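Local coordinates for Ice-binding protein (Colwellia, PDB 3WP9) that binds to the surface of ice crystals, inhibits their growth and suppresses ice recrystallization, which may protect membranes from freezing injury, at residues A[32-37]-A[49-54]; A[199-204]-A[212-217]. One frame throughout, in Å; residues are numbered along the deposited sequence.

Contact 1: A[32-37]-A[49-54]; sequences GNVGTS and DEVTGA
Asn33 and Gly53 bring the backbones of 32-37 and 49-54 to within 4.7 Å, measured CA to CA, where the loop ending at Ala54 comes up to segment 32-37 near Asn33 and Val34. Two backbone bonds join them. Val34 N donates to Ala54 O at 2.9 Å, and a weak bond runs from Gly53 N to Gly32 O. The Ala54 carbonyl also receives a CA-H...O contact from Asn33 CA, so one oxygen has two neighbours in 32-37.

The third bond comes from a side chain. With CG anti to its own carbonyl carbon (chi1 -54°), the amide of Asn33 reaches the loop, and its OD1 accepts Ala54 N at 2.9 Å. The bond is nearly straight (171° at the hydrogen) and falls on a lone pair in the carbonyl plane. ND2 of the same amide donates to Thr13 O, which fixes its rotation and ties it to the residue that leads into strand 14-18. A leucine here would probably leave both Ala54 N and Thr13 O without these partners.

Val34, which is buried, and Val51, only partly so, meet tip to tip, CG1 to CG1 at 4.1 Å. Val51 CG1, anti to the backbone N (chi1 -178°), also lies 3.4 Å from Gly32 O. Ile16 packs on Val34 and Leu46 on Val51, extending this apolar patch.

The pairing leads strand 55-57 in beside strand 33-36, the parallel stacking of successive coils that defines a right-handed beta-helix.

Contact 2: A[199-204]-A[212-217]; sequences GRLLAQ and NTINAP
Arg200 and Pro217 cross at about a right angle, the proline ring lying against the long side chain. Pro217 CD sits 3.6 Å above the guanidinium plane, offset toward its rim, and is also 3.7 Å from Arg200 CG, so a single methylene touches both the aliphatic stem and the charged head. The extended run from CG to NE (chi3 -171°) carries the head past the ring to Ala216, whose CB is 4.1 Å from NH1. Phe14 O, on the adjoining strand 14-18, accepts a hydrogen bond from NH1, while a water bridges NH2 to Pro217 O and ties the arginine back to the proline that lies over it.

Leu201 and Ile214 also cross nearly perpendicularly, but inside the coil: Leu201 CD1 meets Ile214 CD1 at 4.1 Å, and Thr15, Ile189 and Val191 from neighbouring strands pack around the pair.

Between these two clusters, Gly199 N donates to Asn215 O at 2.8 Å in a nearly straight bond (171°). Asn215 directs its ND2 to Asn198 OD1, an asparagine pairing between adjacent coils. The chain turns a corner at Gly199 from one face of the right-handed beta-helix to another, and these three interactions join that corner to the next coil.

From the N terminus, the chain runs through strands 14-18, 22-25 and 29-31 before contact 1 closes a short loop, with 11 intervening residues, that leads from strand 33-36 toward strand 55-57. Helix 71-89 and the remaining coils follow, and only then does contact 2 close a second loop, with seven intervening residues that include strand 207-210. The two loops are in series and neither crosses the other. In space they come close, about 10 Å between centres, because strand 14-18 lies between strands 33-36 and 200-203 in one parallel sheet. An early and a late part of the chain thus become near neighbours, each tied to that shared strand.

Contact 1: A[32-37]-A[49-54]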
# COMPACT_ATOMS: atom_id res chain seq x y z
N GLY A 32 1.41 -13.07 1.49
CA GLY A 32 0.53 -12.72 0.38
C GLY A 32 1.29 -12.97 -0.92
O GLY A 32 2.40 -13.50 -0.90
N ASN A 33 0.69 -12.61 -2.04
CA ASN A 33 1.21 -12.74 -3.37
C ASN A 33 1.93 -11.47 -3.76
O ASN A 33 1.56 -10.35 -3.37
CB ASN A 33 0.05 -12.98 -4.33
CG ASN A 33 -0.80 -14.16 -3.88
OD1 ASN A 33 -0.28 -15.24 -3.60
ND2 ASN A 33 -2.09 -13.92 -3.75
N VAL A 34 2.97 -11.67 -4.56
CA VAL A 34 3.67 -10.50 -5.15
C VAL A 34 3.80 -10.72 -6.63
O VAL A 34 3.88 -11.89 -7.14
CB VAL A 34 5.10 -10.34 -4.56
CG1 VAL A 34 4.99 -10.32 -3.01
CG2 VAL A 34 5.97 -11.47 -5.04
N GLY A 35 3.90 -9.61 -7.31
CA GLY A 35 4.19 -9.64 -8.74
C GLY A 35 4.66 -8.32 -9.26
O GLY A 35 4.50 -7.28 -8.60
N THR A 36 5.20 -8.35 -10.47
CA THR A 36 5.56 -7.10 -11.13
C THR A 36 5.32 -7.26 -12.64
O THR A 36 5.50 -8.38 -13.18
CB THR A 36 7.06 -6.72 -10.78
OG1 THR A 36 7.34 -5.36 -11.11
CG2 THR A 36 8.07 -7.66 -11.48
N SER A 37 4.85 -6.21 -13.29
CA SER A 37 4.47 -6.27 -14.71
C SER A 37 4.30 -4.83 -15.18
O SER A 37 3.69 -4.00 -14.50
CB SER A 37 3.19 -7.12 -14.86
OG SER A 37 2.61 -6.88 -16.17
N ASP A 49 12.11 -17.63 -0.44
CA ASP A 49 11.87 -17.84 1.01
C ASP A 49 11.32 -16.62 1.76
O ASP A 49 10.93 -16.67 2.93
CB ASP A 49 13.10 -18.44 1.72
CG ASP A 49 14.39 -17.59 1.54
OD1 ASP A 49 14.37 -16.34 1.57
OD2 ASP A 49 15.48 -18.20 1.37
N GLU A 50 11.25 -15.49 1.09
CA GLU A 50 10.69 -14.32 1.73
C GLU A 50 9.18 -14.13 1.44
O GLU A 50 8.59 -13.19 2.00
CB GLU A 50 11.46 -13.03 1.30
CG GLU A 50 12.93 -13.11 1.62
CD GLU A 50 13.67 -11.93 1.04
OE1 GLU A 50 13.82 -10.91 1.80
OE2 GLU A 50 14.00 -11.98 -0.18
N VAL A 51 8.57 -14.95 0.57
CA VAL A 51 7.18 -14.75 0.17
C VAL A 51 6.40 -16.02 0.62
O VAL A 51 6.78 -17.14 0.22
CB VAL A 51 7.05 -14.47 -1.35
CG1 VAL A 51 5.61 -14.22 -1.77
CG2 VAL A 51 7.86 -13.22 -1.73
N THR A 52 5.39 -15.87 1.49
CA THR A 52 4.54 -17.06 1.73
C THR A 52 3.47 -17.41 0.70
O THR A 52 3.02 -18.57 0.69
CB THR A 52 3.86 -17.01 3.07
OG1 THR A 52 2.93 -15.90 3.03
CG2 THR A 52 4.93 -16.91 4.20
N GLY A 53 3.01 -16.48 -0.12
CA GLY A 53 2.16 -16.80 -1.25
C GLY A 53 2.88 -17.05 -2.56
O GLY A 53 3.95 -17.65 -2.58
N ALA A 54 2.27 -16.62 -3.65
CA ALA A 54 2.77 -16.88 -4.99
C ALA A 54 3.54 -15.64 -5.42
O ALA A 54 3.23 -14.52 -4.97
CB ALA A 54 1.64 -17.07 -5.96

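Contact 2: A[199-204]-A[212-217]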
# COMPACT_ATOMS: atom_id res chain seq x y z
N GLY A 199 -1.45 -4.24 4.85
CA GLY A 199 -1.90 -3.50 3.72
C GLY A 199 -1.48 -4.08 2.43
O GLY A 199 -1.08 -5.24 2.34
N ARG A 200 -1.65 -3.27 1.39
CA ARG A 200 -1.21 -3.67 0.07
C ARG A 200 -0.39 -2.49 -0.52
O ARG A 200 -0.74 -1.35 -0.41
CB ARG A 200 -2.44 -3.98 -0.84
CG ARG A 200 -3.28 -5.13 -0.28
CD ARG A 200 -4.43 -5.45 -1.26
NE ARG A 200 -5.36 -6.42 -0.59
CZ ARG A 200 -5.11 -7.73 -0.45
NH1 ARG A 200 -4.02 -8.34 -0.95
NH2 ARG A 200 -6.02 -8.48 0.20
N LEU A 201 0.74 -2.87 -1.13
CA LEU A 201 1.63 -1.89 -1.75
C LEU A 201 1.53 -2.02 -3.24
O LEU A 201 2.03 -3.02 -3.81
CB LEU A 201 3.08 -2.18 -1.28
CG LEU A 201 3.28 -2.12 0.26
CD1 LEU A 201 4.77 -2.40 0.56
CD2 LEU A 201 2.83 -0.79 0.90
N LEU A 202 0.77 -1.09 -3.82
CA LEU A 202 0.38 -1.11 -5.24
C LEU A 202 1.00 0.10 -5.92
O LEU A 202 0.46 1.19 -5.93
CB LEU A 202 -1.19 -1.13 -5.36
CG LEU A 202 -1.86 -2.23 -4.51
CD1 LEU A 202 -3.40 -2.13 -4.57
CD2 LEU A 202 -1.36 -3.64 -4.75
N ALA A 203 2.18 -0.12 -6.51
CA ALA A 203 2.94 1.00 -7.10
C ALA A 203 2.99 0.99 -8.60
O ALA A 203 3.18 -0.07 -9.21
CB ALA A 203 4.37 0.85 -6.60
N GLN A 204 2.83 2.14 -9.18
CA GLN A 204 2.96 2.21 -10.62
C GLN A 204 4.39 2.32 -11.12
O GLN A 204 4.59 2.31 -12.36
CB GLN A 204 2.07 3.31 -11.17
CG GLN A 204 0.62 2.82 -11.02
CD GLN A 204 -0.40 3.79 -11.48
OE1 GLN A 204 -0.22 4.42 -12.53
NE2 GLN A 204 -1.48 3.97 -10.68
N ASN A 212 11.50 -5.93 6.06
CA ASN A 212 10.15 -5.55 6.52
C ASN A 212 9.27 -6.82 6.66
O ASN A 212 9.61 -7.86 6.20
CB ASN A 212 9.46 -4.69 5.49
CG ASN A 212 10.26 -3.41 5.19
OD1 ASN A 212 10.65 -3.16 4.00
ND2 ASN A 212 10.43 -2.59 6.23
N THR A 213 8.19 -6.55 7.36
CA THR A 213 7.10 -7.55 7.42
C THR A 213 5.96 -6.87 6.72
O THR A 213 5.47 -5.81 7.15
CB THR A 213 6.72 -7.72 8.86
OG1 THR A 213 7.86 -8.24 9.59
CG2 THR A 213 5.53 -8.74 8.97
N ILE A 214 5.55 -7.45 5.60
CA ILE A 214 4.49 -6.91 4.83
C ILE A 214 3.35 -7.97 4.82
O ILE A 214 3.56 -9.07 4.25
CB ILE A 214 4.92 -6.60 3.37
CG1 ILE A 214 6.27 -5.77 3.32
CG2 ILE A 214 3.79 -5.93 2.61
CD1 ILE A 214 6.26 -4.35 3.84
N ASN A 215 2.19 -7.58 5.40
CA ASN A 215 1.06 -8.55 5.52
C ASN A 215 -0.15 -8.11 4.72
O ASN A 215 -0.58 -6.94 4.85
CB ASN A 215 0.61 -8.60 6.96
CG ASN A 215 1.68 -9.04 7.94
OD1 ASN A 215 2.39 -9.99 7.69
ND2 ASN A 215 1.77 -8.37 9.07
N ALA A 216 -0.76 -9.04 3.95
CA ALA A 216 -2.06 -8.70 3.39
C ALA A 216 -3.02 -8.31 4.55
O ALA A 216 -2.90 -8.83 5.67
CB ALA A 216 -2.63 -9.84 2.58
N PRO A 217 -3.93 -7.34 4.32
CA PRO A 217 -4.83 -6.84 5.37
C PRO A 217 -5.99 -7.84 5.56
O PRO A 217 -6.40 -8.52 4.64
CB PRO A 217 -5.34 -5.51 4.81
CG PRO A 217 -5.25 -5.71 3.31
CD PRO A 217 -4.17 -6.68 3.01
O HOH W 1 -8.11 -7.55 2.52